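Local coordinates for protein phytase (Citrobacter braakii, PDB 3ZHC) that belongs to branch 2 of the histidine phosphatase superfamily and folds as a mixed beta sheet packed against helices, cross-linked by several disulfides, at residues D144-P149 / E307-I312; A285-T290 / I424-C429; D367-S372 / C412-F417. The protein carries 2 engineered substitutions. One frame throughout, in Å; residues are numbered along the deposited sequence. Where two conformers were deposited one is given.

Interactions 1 and 2 are neighbours that touch: Pro149 CG lies 3.5 Å from Ser287 O, so the 144-149 turn leans on the helix engaged by the 424-429 tail. Interaction 3 stands apart, about 7 Å from interaction 2 at the nearest atoms, but helix 414-424 joins the two, beginning in one and ending in the other. Interaction 1 is the buried one, a carboxylate gripped by an arginine and a tyrosine between two loops. Interaction 2, partly buried, fastens a chain segment to a helix flank through side-chain-to-backbone bonds, with valine and cysteine packing. Interaction 3, also partly buried, relies on strand-to-strand backbone bonds and apolar packing at the sheet.

Interaction 1 of 3, residues D144-P149 / E307-I312; sequences DPLFNP and ENRYGI
Asp144 and the neighbouring pair Arg309 and Tyr310 carry the hydrogen bonds of this contact. Arg309 forms a salt bridge to Asp144, gripping one oxygen with two end nitrogens: NH2 lies 3.1 Å from Asp144 OD1 and meets its syn lone pair, whereas NH1, 3.2 Å from the same OD1, arrives from above the carboxylate plane. OD1 stays close to the guanidinium plane, although the two flat groups stand 75° apart. The bend at chi3 of Arg309 (-49°) turns its guanidinium onto that oxygen.

The second oxygen is taken by a hydroxyl. Tyr310 OH donates to Asp144 OD2 at 2.7 Å, on the syn side, with OD2 at the edge of the phenol ring. Within its own segment, Asp144 OD1 also accepts from Leu146 N (3.2 Å), so three donors converge on this buried atom. Such a set of donors would be expected to stabilise the negative charge and to fix the rotation of the carboxylate.

Carbon atoms pack round these bonds. Leu146 CB approaches Arg309 NH2 to 3.4 Å, and Leu146 CD2 makes an apolar contact with Tyr310 CZ at 4.2 Å. The Pro145 ring lies beside the Arg309 guanidinium, CD being nearest to NH1. Beyond the segments, Leu146 rests on Pro291 and Leu292 of helix 282-301, and Tyr310 meets Ile108 and His135.

On the arginine side, Glu307 OE2 accepts from Arg309 N at 2.7 Å, tying down the loop that presents both side chains. The arrangement joins an Asx turn at Asp144-Leu146 to the 305-307/312-314 hairpin, whose loop closes in a G1 beta bulge with Gly311 and Ile312 facing Glu307.

Interaction 2 of 3, residues A285-T290 / I424-C429; sequences ARSRAT and IRVPEC
Thr290 receives the backbone of Val426 on its hydroxyl: Val426 N donates to Thr290 OG1 at 2.9 Å in an almost straight bond (176°). One helical turn away, Arg286 reaches the same chain with its guanidinium. Its NE donates to Ile424 O at 2.7 Å, the oxygen being tilted 27° out of the guanidinium plane, and NH2 adds a weak bond to Arg425 O. Val426 crosses this arginine at about a right angle and sets CG2 over the centre of one guanidinium face, 3.6 Å from CZ. The same methyl also lies close to Ser287 N, while Cys429 CB packs 3.4 Å from Ser287 O.

Behind these contacts lie the features that place them. Thr290 OG1 donates to Arg286 O at 2.6 Å, so the hydroxyl is both anchored to its own helix and ready to accept from the tail; its position anti to the carbonyl carbon (chi1 -71°) lays it back along that helix. The turn at chi3 of Arg286 folds the guanidinium across the tail instead of outward.

Farther out, Arg425 is the first residue beyond helix 414-424 to leave helical conformation, and its NE forms a salt bridge with Asp294. Cys429, in a short 3-10 segment, is bonded to Cys155 in a disulfide.

At the end of helix 414-424 the carbonyl of Ile424 and the amide of Val426 thus find partners in side chains of helix 282-301, and the Arg425 carbonyl gains a weak one. The departing chain is held directionally by polar bonds, with Val426 as an apolar wedge and the Cys429-Cys155 disulfide a few residues on.

Interaction 3 of 3, residues D367-S372 / C412-F417; sequences DWVQVS and CSLKSF
Val369 meets Phe417 at about a right angle, placing CG1 over the centre of the phenyl ring, 3.9 Å from its centroid and 13° off the ring normal: a CH-pi contact. The two branches divide the work. CG1 stands anti to the backbone N (chi1 -179°) and covers the ring, whereas CG2 lies 3.8 Å from Phe417 CB and also touches Leu414 CD1. Phe417 in turn extends its ring from the first turn of helix 414-424, with CG anti to its own N, and beyond the segments it rests on Ile296 and Leu300 of helix 282-301.

Leu414 and Asp367 run side by side and point the same way, Leu414 CD2 coming 3.6 Å from Asp367 CB, an aliphatic contact beside the carboxylate, whose OD2 is also near CD2. In the neighbouring Trp368-Ser413 pair the side chains diverge at their start, yet the indole turns its six-membered ring toward Ser413: CE3 is 3.4 Å from Ser413 CA, and CZ3 reaches the serine CB. The indole nitrogen is engaged by Thr366. Ser413 OG sits between its backbone N and carbonyl carbon (chi1 73°), from where it accepts from Ser416 N at 3.2 Å.

Backbone bonds set this frame. Val369 N donates to Cys412 O at 2.7 Å, and Cys412 N returns a bond to Val369 O. Leu414 N then donates to Asp367 O at 2.9 Å. Cys412 is further tied to Cys403 by a disulfide.

Val369-Cys412 is an antiparallel hydrogen-bonded pair and Trp368-Ser413 a non-hydrogen-bonded one. Together they form a short strand pairing that passes directly into a helix through a serine N-cap, laying helix 414-424 against strand 366-375 of the mixed sheet.

Interaction 1 of 3, residues D144-P149 / E307-I312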
loop_
_atom_site.group_PDB
_atom_site.type_symbol
_atom_site.label_atom_id
_atom_site.label_comp_id
_atom_site.label_asym_id
_atom_site.label_seq_id
_atom_site.Cartn_x
_atom_site.Cartn_y
_atom_site.Cartn_z
ATOM N N ASP B 144 -27.797 14.915 14.141
ATOM C CA ASP B 144 -28.116 13.594 14.674
ATOM C C ASP B 144 -26.852 13.067 15.377
ATOM O O ASP B 144 -25.870 12.780 14.701
ATOM C CB ASP B 144 -28.574 12.643 13.563
ATOM C CG ASP B 144 -29.102 11.302 14.097
ATOM O OD1 ASP B 144 -28.725 10.874 15.217
ATOM O OD2 ASP B 144 -29.891 10.675 13.390
ATOM N N PRO B 145 -26.881 12.930 16.738
ATOM C CA PRO B 145 -25.679 12.494 17.502
ATOM C C PRO B 145 -25.151 11.071 17.207
ATOM O O PRO B 145 -24.012 10.780 17.546
ATOM C CB PRO B 145 -26.140 12.603 18.973
ATOM C CG PRO B 145 -27.603 12.526 18.919
ATOM C CD PRO B 145 -28.034 13.140 17.635
ATOM N N LEU B 146 -25.966 10.205 16.594
ATOM C CA LEU B 146 -25.503 8.866 16.153
ATOM C C LEU B 146 -24.325 8.974 15.193
ATOM O O LEU B 146 -23.418 8.150 15.227
ATOM C CB LEU B 146 -26.636 8.077 15.474
ATOM C CG LEU B 146 -26.344 6.662 14.949
ATOM C CD1 LEU B 146 -25.992 5.747 16.107
ATOM C CD2 LEU B 146 -27.522 6.104 14.153
ATOM N N PHE B 147 -24.367 10.004 14.342
ATOM C CA PHE B 147 -23.332 10.271 13.346
ATOM C C PHE B 147 -22.280 11.278 13.809
ATOM O O PHE B 147 -21.173 11.260 13.297
ATOM C CB PHE B 147 -23.991 10.751 12.048
ATOM C CG PHE B 147 -24.978 9.771 11.496
ATOM C CD1 PHE B 147 -24.559 8.743 10.648
ATOM C CD2 PHE B 147 -26.339 9.856 11.836
ATOM C CE1 PHE B 147 -25.491 7.805 10.127
ATOM C CE2 PHE B 147 -27.271 8.932 11.329
ATOM C CZ PHE B 147 -26.840 7.901 10.467
ATOM N N ASN B 148 -22.632 12.152 14.773
ATOM C CA ASN B 148 -21.731 13.211 15.279
ATOM C C ASN B 148 -21.877 13.420 16.810
ATOM O O ASN B 148 -22.401 14.456 17.248
ATOM C CB ASN B 148 -22.012 14.557 14.555
ATOM C CG ASN B 148 -21.912 14.463 13.039
ATOM O OD1 ASN B 148 -20.810 14.319 12.478
ATOM N ND2 ASN B 148 -23.090 14.563 12.342
ATOM N N PRO B 149 -21.418 12.448 17.626
ATOM C CA PRO B 149 -21.600 12.555 19.084
ATOM C C PRO B 149 -20.766 13.649 19.781
ATOM O O PRO B 149 -21.187 14.147 20.813
ATOM C CB PRO B 149 -21.184 11.168 19.584
ATOM C CG PRO B 149 -20.261 10.688 18.591
ATOM C CD PRO B 149 -20.723 11.205 17.275
ATOM N N GLU B 307 -35.945 0.439 19.382
ATOM C CA GLU B 307 -35.051 1.596 19.215
ATOM C C GLU B 307 -35.869 2.851 19.526
ATOM O O GLU B 307 -36.834 3.160 18.843
ATOM C CB GLU B 307 -34.395 1.617 17.803
ATOM C CG GLU B 307 -33.894 2.966 17.295
ATOM C CD GLU B 307 -33.031 3.706 18.279
ATOM O OE1 GLU B 307 -32.230 3.073 18.998
ATOM O OE2 GLU B 307 -33.154 4.933 18.338
ATOM N N ASN B 308 -35.445 3.558 20.562
ATOM C CA ASN B 308 -36.213 4.659 21.153
ATOM C C ASN B 308 -36.253 5.964 20.335
ATOM O O ASN B 308 -37.279 6.655 20.344
ATOM C CB ASN B 308 -35.674 4.956 22.579
ATOM C CG ASN B 308 -35.505 3.667 23.439
ATOM O OD1 ASN B 308 -36.448 2.875 23.599
ATOM N ND2 ASN B 308 -34.290 3.466 23.983
ATOM N N ARG B 309 -35.153 6.299 19.636
ATOM C CA ARG B 309 -35.052 7.610 18.883
ATOM C C ARG B 309 -35.686 7.624 17.499
ATOM O O ARG B 309 -36.121 8.682 17.039
ATOM C CB ARG B 309 -33.595 8.076 18.773
ATOM C CG ARG B 309 -32.900 8.167 20.109
ATOM C CD ARG B 309 -31.579 8.907 20.044
ATOM N NE ARG B 309 -30.733 8.426 18.962
ATOM C CZ ARG B 309 -30.366 9.107 17.865
ATOM N NH1 ARG B 309 -30.736 10.383 17.627
ATOM N NH2 ARG B 309 -29.597 8.494 16.986
ATOM N N TYR B 310 -35.721 6.458 16.840
ATOM C CA TYR B 310 -36.337 6.294 15.506
ATOM C C TYR B 310 -37.652 5.476 15.532
ATOM O O TYR B 310 -38.473 5.628 14.641
ATOM C CB TYR B 310 -35.339 5.637 14.528
ATOM C CG TYR B 310 -33.988 6.331 14.484
ATOM C CD1 TYR B 310 -33.805 7.509 13.760
ATOM C CD2 TYR B 310 -32.890 5.807 15.177
ATOM C CE1 TYR B 310 -32.534 8.162 13.725
ATOM C CE2 TYR B 310 -31.627 6.442 15.152
ATOM C CZ TYR B 310 -31.459 7.610 14.430
ATOM O OH TYR B 310 -30.243 8.205 14.414
ATOM N N GLY B 311 -37.841 4.624 16.547
ATOM C CA GLY B 311 -39.039 3.767 16.644
ATOM C C GLY B 311 -38.926 2.527 15.761
ATOM O O GLY B 311 -39.889 2.157 15.084
ATOM N N ILE B 312 -37.745 1.899 15.769
ATOM C CA ILE B 312 -37.482 0.682 15.007
ATOM C C ILE B 312 -37.544 -0.485 15.969
ATOM O O ILE B 312 -36.930 -0.446 17.023
ATOM C CB ILE B 312 -36.093 0.729 14.286
ATOM C CG1 ILE B 312 -36.085 1.830 13.216
ATOM C CG2 ILE B 312 -35.748 -0.618 13.655
ATOM C CD1 ILE B 312 -34.749 2.036 12.553
#

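Interaction 2 of 3, residues A285-T290 / I424-C429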
loop_
_atom_site.group_PDB
_atom_site.type_symbol
_atom_site.label_atom_id
_atom_site.label_comp_id
_atom_site.label_asym_id
_atom_site.label_seq_id
_atom_site.Cartn_x
_atom_site.Cartn_y
_atom_site.Cartn_z
ATOM N N ALA B 285 -11.439 8.448 16.913
ATOM C CA ALA B 285 -12.355 7.363 16.407
ATOM C C ALA B 285 -13.218 6.707 17.470
ATOM O O ALA B 285 -14.382 6.430 17.220
ATOM C CB ALA B 285 -11.571 6.283 15.657
ATOM N N ARG B 286 -12.635 6.458 18.649
ATOM C CA ARG B 286 -13.347 5.809 19.775
ATOM C C ARG B 286 -14.565 6.588 20.194
ATOM O O ARG B 286 -15.645 6.031 20.307
ATOM C CB ARG B 286 -12.425 5.623 20.992
ATOM C CG ARG B 286 -11.432 4.503 20.883
ATOM C CD ARG B 286 -10.576 4.376 22.190
ATOM N NE ARG B 286 -11.413 4.018 23.356
ATOM C CZ ARG B 286 -11.521 4.683 24.531
ATOM N NH1 ARG B 286 -10.827 5.795 24.804
ATOM N NH2 ARG B 286 -12.347 4.195 25.467
ATOM N N SER B 287 -14.384 7.879 20.430
ATOM C CA SER B 287 -15.500 8.766 20.816
ATOM C C SER B 287 -16.560 8.875 19.712
ATOM O O SER B 287 -17.743 8.700 19.972
ATOM C CB SER B 287 -14.969 10.155 21.144
ATOM O OG SER B 287 -13.999 10.089 22.199
ATOM N N ARG B 288 -16.106 9.160 18.483
ATOM C CA ARG B 288 -17.015 9.391 17.332
ATOM C C ARG B 288 -17.765 8.151 16.865
ATOM O O ARG B 288 -18.903 8.256 16.458
ATOM C CB ARG B 288 -16.270 10.043 16.145
ATOM C CG ARG B 288 -16.086 11.517 16.277
ATOM C CD ARG B 288 -15.262 12.097 15.123
ATOM N NE ARG B 288 -15.236 13.581 15.133
ATOM C CZ ARG B 288 -14.342 14.363 14.478
ATOM N NH1 ARG B 288 -13.351 13.830 13.731
ATOM N NH2 ARG B 288 -14.439 15.703 14.575
ATOM N N ALA B 289 -17.113 6.985 16.927
ATOM C CA ALA B 289 -17.737 5.707 16.511
ATOM C C ALA B 289 -18.641 5.067 17.565
ATOM O O ALA B 289 -19.344 4.116 17.234
ATOM C CB ALA B 289 -16.654 4.689 16.086
ATOM N N THR B 290 -18.639 5.571 18.814
ATOM C CA THR B 290 -19.365 4.895 19.948
ATOM C C THR B 290 -20.886 4.632 19.701
ATOM O O THR B 290 -21.330 3.468 19.852
ATOM C CB THR B 290 -19.092 5.606 21.349
ATOM O OG1 THR B 290 -17.741 5.339 21.757
ATOM C CG2 THR B 290 -20.038 5.116 22.437
ATOM N N ILE B 424 -13.373 -0.800 23.361
ATOM C CA ILE B 424 -13.094 0.412 22.576
ATOM C C ILE B 424 -14.075 1.596 22.816
ATOM O O ILE B 424 -13.669 2.747 22.687
ATOM C CB ILE B 424 -12.965 0.077 21.023
ATOM C CG1 ILE B 424 -14.304 -0.347 20.408
ATOM C CG2 ILE B 424 -11.880 -0.984 20.809
ATOM C CD1 ILE B 424 -14.166 -1.186 19.081
ATOM N N ARG B 425 -15.329 1.317 23.168
ATOM C CA ARG B 425 -16.346 2.391 23.311
ATOM C C ARG B 425 -16.032 3.400 24.424
ATOM O O ARG B 425 -15.434 3.053 25.423
ATOM C CB ARG B 425 -17.754 1.811 23.523
ATOM C CG ARG B 425 -17.976 1.141 24.865
ATOM C CD ARG B 425 -19.309 0.467 24.926
ATOM N NE ARG B 425 -20.430 1.401 24.813
ATOM C CZ ARG B 425 -20.914 2.155 25.805
ATOM N NH1 ARG B 425 -20.383 2.129 27.039
ATOM N NH2 ARG B 425 -21.942 2.952 25.566
ATOM N N VAL B 426 -16.453 4.647 24.211
ATOM C CA VAL B 426 -16.292 5.727 25.169
ATOM C C VAL B 426 -17.691 5.940 25.776
ATOM O O VAL B 426 -18.560 6.472 25.104
ATOM C CB VAL B 426 -15.755 7.000 24.494
ATOM C CG1 VAL B 426 -15.628 8.159 25.498
ATOM C CG2 VAL B 426 -14.419 6.713 23.833
ATOM N N PRO B 427 -17.911 5.514 27.060
ATOM C CA PRO B 427 -19.280 5.597 27.672
ATOM C C PRO B 427 -19.899 7.015 27.707
ATOM O O PRO B 427 -21.130 7.162 27.599
ATOM C CB PRO B 427 -19.074 5.014 29.090
ATOM C CG PRO B 427 -17.642 5.083 29.337
ATOM C CD PRO B 427 -16.933 4.977 28.020
ATOM N N GLU B 428 -19.047 8.034 27.832
ATOM C CA GLU B 428 -19.486 9.435 27.803
ATOM C C GLU B 428 -20.123 9.854 26.448
ATOM O O GLU B 428 -20.923 10.796 26.413
ATOM C CB GLU B 428 -18.316 10.387 28.126
ATOM C CG GLU B 428 -17.783 10.317 29.590
ATOM C CD GLU B 428 -16.788 9.150 29.876
ATOM O OE1 GLU B 428 -16.288 8.496 28.923
ATOM O OE2 GLU B 428 -16.510 8.905 31.069
ATOM N N CYS B 429 -19.767 9.151 25.353
ATOM C CA CYS B 429 -20.265 9.480 23.988
ATOM C C CYS B 429 -21.486 8.689 23.535
ATOM O O CYS B 429 -21.859 8.764 22.362
ATOM C CB CYS B 429 -19.110 9.376 22.986
ATOM S SG CYS B 429 -17.819 10.520 23.404
#

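Interaction 3 of 3, residues D367-S372 / C412-F417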
loop_
_atom_site.group_PDB
_atom_site.type_symbol
_atom_site.label_atom_id
_atom_site.label_comp_id
_atom_site.label_asym_id
_atom_site.label_seq_id
_atom_site.Cartn_x
_atom_site.Cartn_y
_atom_site.Cartn_z
ATOM N N ASP B 367 -23.110 -18.443 17.416
ATOM C CA ASP B 367 -23.196 -17.227 16.579
ATOM C C ASP B 367 -21.814 -16.594 16.339
ATOM O O ASP B 367 -21.027 -16.419 17.275
ATOM C CB ASP B 367 -24.140 -16.224 17.217
ATOM C CG ASP B 367 -25.566 -16.783 17.389
ATOM O OD1 ASP B 367 -26.090 -17.425 16.440
ATOM O OD2 ASP B 367 -26.158 -16.572 18.471
ATOM N N TRP B 368 -21.548 -16.259 15.065
ATOM C CA TRP B 368 -20.276 -15.687 14.617
ATOM C C TRP B 368 -20.515 -14.429 13.778
ATOM O O TRP B 368 -21.546 -14.312 13.115
ATOM C CB TRP B 368 -19.487 -16.732 13.818
ATOM C CG TRP B 368 -19.363 -18.041 14.576
ATOM C CD1 TRP B 368 -20.265 -19.076 14.578
ATOM C CD2 TRP B 368 -18.299 -18.439 15.447
ATOM N NE1 TRP B 368 -19.825 -20.093 15.387
ATOM C CE2 TRP B 368 -18.621 -19.737 15.935
ATOM C CE3 TRP B 368 -17.098 -17.838 15.856
ATOM C CZ2 TRP B 368 -17.780 -20.439 16.818
ATOM C CZ3 TRP B 368 -16.260 -18.538 16.739
ATOM C CH2 TRP B 368 -16.608 -19.825 17.208
ATOM N N VAL B 369 -19.550 -13.497 13.821
ATOM C CA VAL B 369 -19.638 -12.215 13.118
ATOM C C VAL B 369 -18.553 -12.089 12.063
ATOM O O VAL B 369 -17.373 -12.197 12.393
ATOM C CB VAL B 369 -19.504 -11.004 14.096
ATOM C CG1 VAL B 369 -19.611 -9.676 13.333
ATOM C CG2 VAL B 369 -20.541 -11.070 15.179
ATOM N N GLN B 370 -18.956 -11.864 10.799
ATOM C CA GLN B 370 -18.017 -11.606 9.695
ATOM C C GLN B 370 -18.138 -10.152 9.275
ATOM O O GLN B 370 -19.256 -9.626 9.180
ATOM C CB GLN B 370 -18.280 -12.510 8.486
ATOM C CG GLN B 370 -17.081 -12.527 7.514
ATOM C CD GLN B 370 -17.249 -13.494 6.399
ATOM O OE1 GLN B 370 -18.239 -13.447 5.671
ATOM N NE2 GLN B 370 -16.271 -14.395 6.236
ATOM N N VAL B 371 -16.988 -9.511 9.024
ATOM C CA VAL B 371 -16.924 -8.108 8.643
ATOM C C VAL B 371 -16.355 -7.993 7.229
ATOM O O VAL B 371 -15.310 -8.573 6.931
ATOM C CB VAL B 371 -16.055 -7.271 9.612
ATOM C CG1 VAL B 371 -16.162 -5.764 9.267
ATOM C CG2 VAL B 371 -16.458 -7.510 11.041
ATOM N N SER B 372 -17.052 -7.241 6.372
ATOM C CA SER B 372 -16.643 -7.034 4.984
ATOM C C SER B 372 -16.776 -5.588 4.576
ATOM O O SER B 372 -17.475 -4.813 5.230
ATOM C CB SER B 372 -17.520 -7.876 4.054
ATOM O OG SER B 372 -17.387 -9.242 4.343
ATOM N N CYS B 412 -15.269 -13.738 13.967
ATOM C CA CYS B 412 -15.225 -13.502 15.392
ATOM C C CYS B 412 -16.451 -14.157 16.022
ATOM O O CYS B 412 -17.486 -14.246 15.382
ATOM C CB CYS B 412 -15.210 -11.994 15.646
ATOM S SG CYS B 412 -15.028 -11.512 17.313
ATOM N N SER B 413 -16.333 -14.626 17.271
ATOM C CA SER B 413 -17.512 -15.180 17.965
ATOM C C SER B 413 -18.363 -13.975 18.358
ATOM O O SER B 413 -17.835 -12.859 18.520
ATOM C CB SER B 413 -17.152 -16.051 19.181
ATOM O OG SER B 413 -16.700 -15.290 20.283
ATOM N N LEU B 414 -19.669 -14.193 18.502
ATOM C CA LEU B 414 -20.607 -13.114 18.845
ATOM C C LEU B 414 -20.202 -12.358 20.142
ATOM O O LEU B 414 -20.191 -11.113 20.150
ATOM C CB LEU B 414 -22.039 -13.660 18.958
ATOM C CG LEU B 414 -23.179 -12.651 19.111
ATOM C CD1 LEU B 414 -23.289 -11.750 17.883
ATOM C CD2 LEU B 414 -24.475 -13.384 19.357
ATOM N N LYS B 415 -19.865 -13.103 21.213
ATOM C CA LYS B 415 -19.471 -12.478 22.494
ATOM C C LYS B 415 -18.095 -11.788 22.392
ATOM O O LYS B 415 -17.886 -10.763 23.002
ATOM C CB LYS B 415 -19.509 -13.493 23.654
ATOM C CG LYS B 415 -20.936 -13.967 23.998
ATOM C CD LYS B 415 -21.001 -14.729 25.336
ATOM C CE LYS B 415 -20.122 -15.974 25.325
ATOM N NZ LYS B 415 -20.166 -16.711 26.626
ATOM N N SER B 416 -17.170 -12.378 21.607
ATOM C CA SER B 416 -15.839 -11.759 21.356
ATOM C C SER B 416 -15.993 -10.439 20.597
ATOM O O SER B 416 -15.284 -9.472 20.878
ATOM C CB SER B 416 -14.893 -12.682 20.559
ATOM O OG SER B 416 -14.337 -13.686 21.363
ATOM N N PHE B 417 -16.920 -10.420 19.623
ATOM C CA PHE B 417 -17.232 -9.206 18.871
ATOM C C PHE B 417 -17.801 -8.144 19.808
ATOM O O PHE B 417 -17.318 -7.010 19.822
ATOM C CB PHE B 417 -18.218 -9.488 17.711
ATOM C CG PHE B 417 -18.604 -8.256 16.933
ATOM C CD1 PHE B 417 -17.703 -7.683 16.025
ATOM C CD2 PHE B 417 -19.858 -7.658 17.107
ATOM C CE1 PHE B 417 -18.045 -6.522 15.291
ATOM C CE2 PHE B 417 -20.211 -6.500 16.380
ATOM C CZ PHE B 417 -19.296 -5.934 15.469
#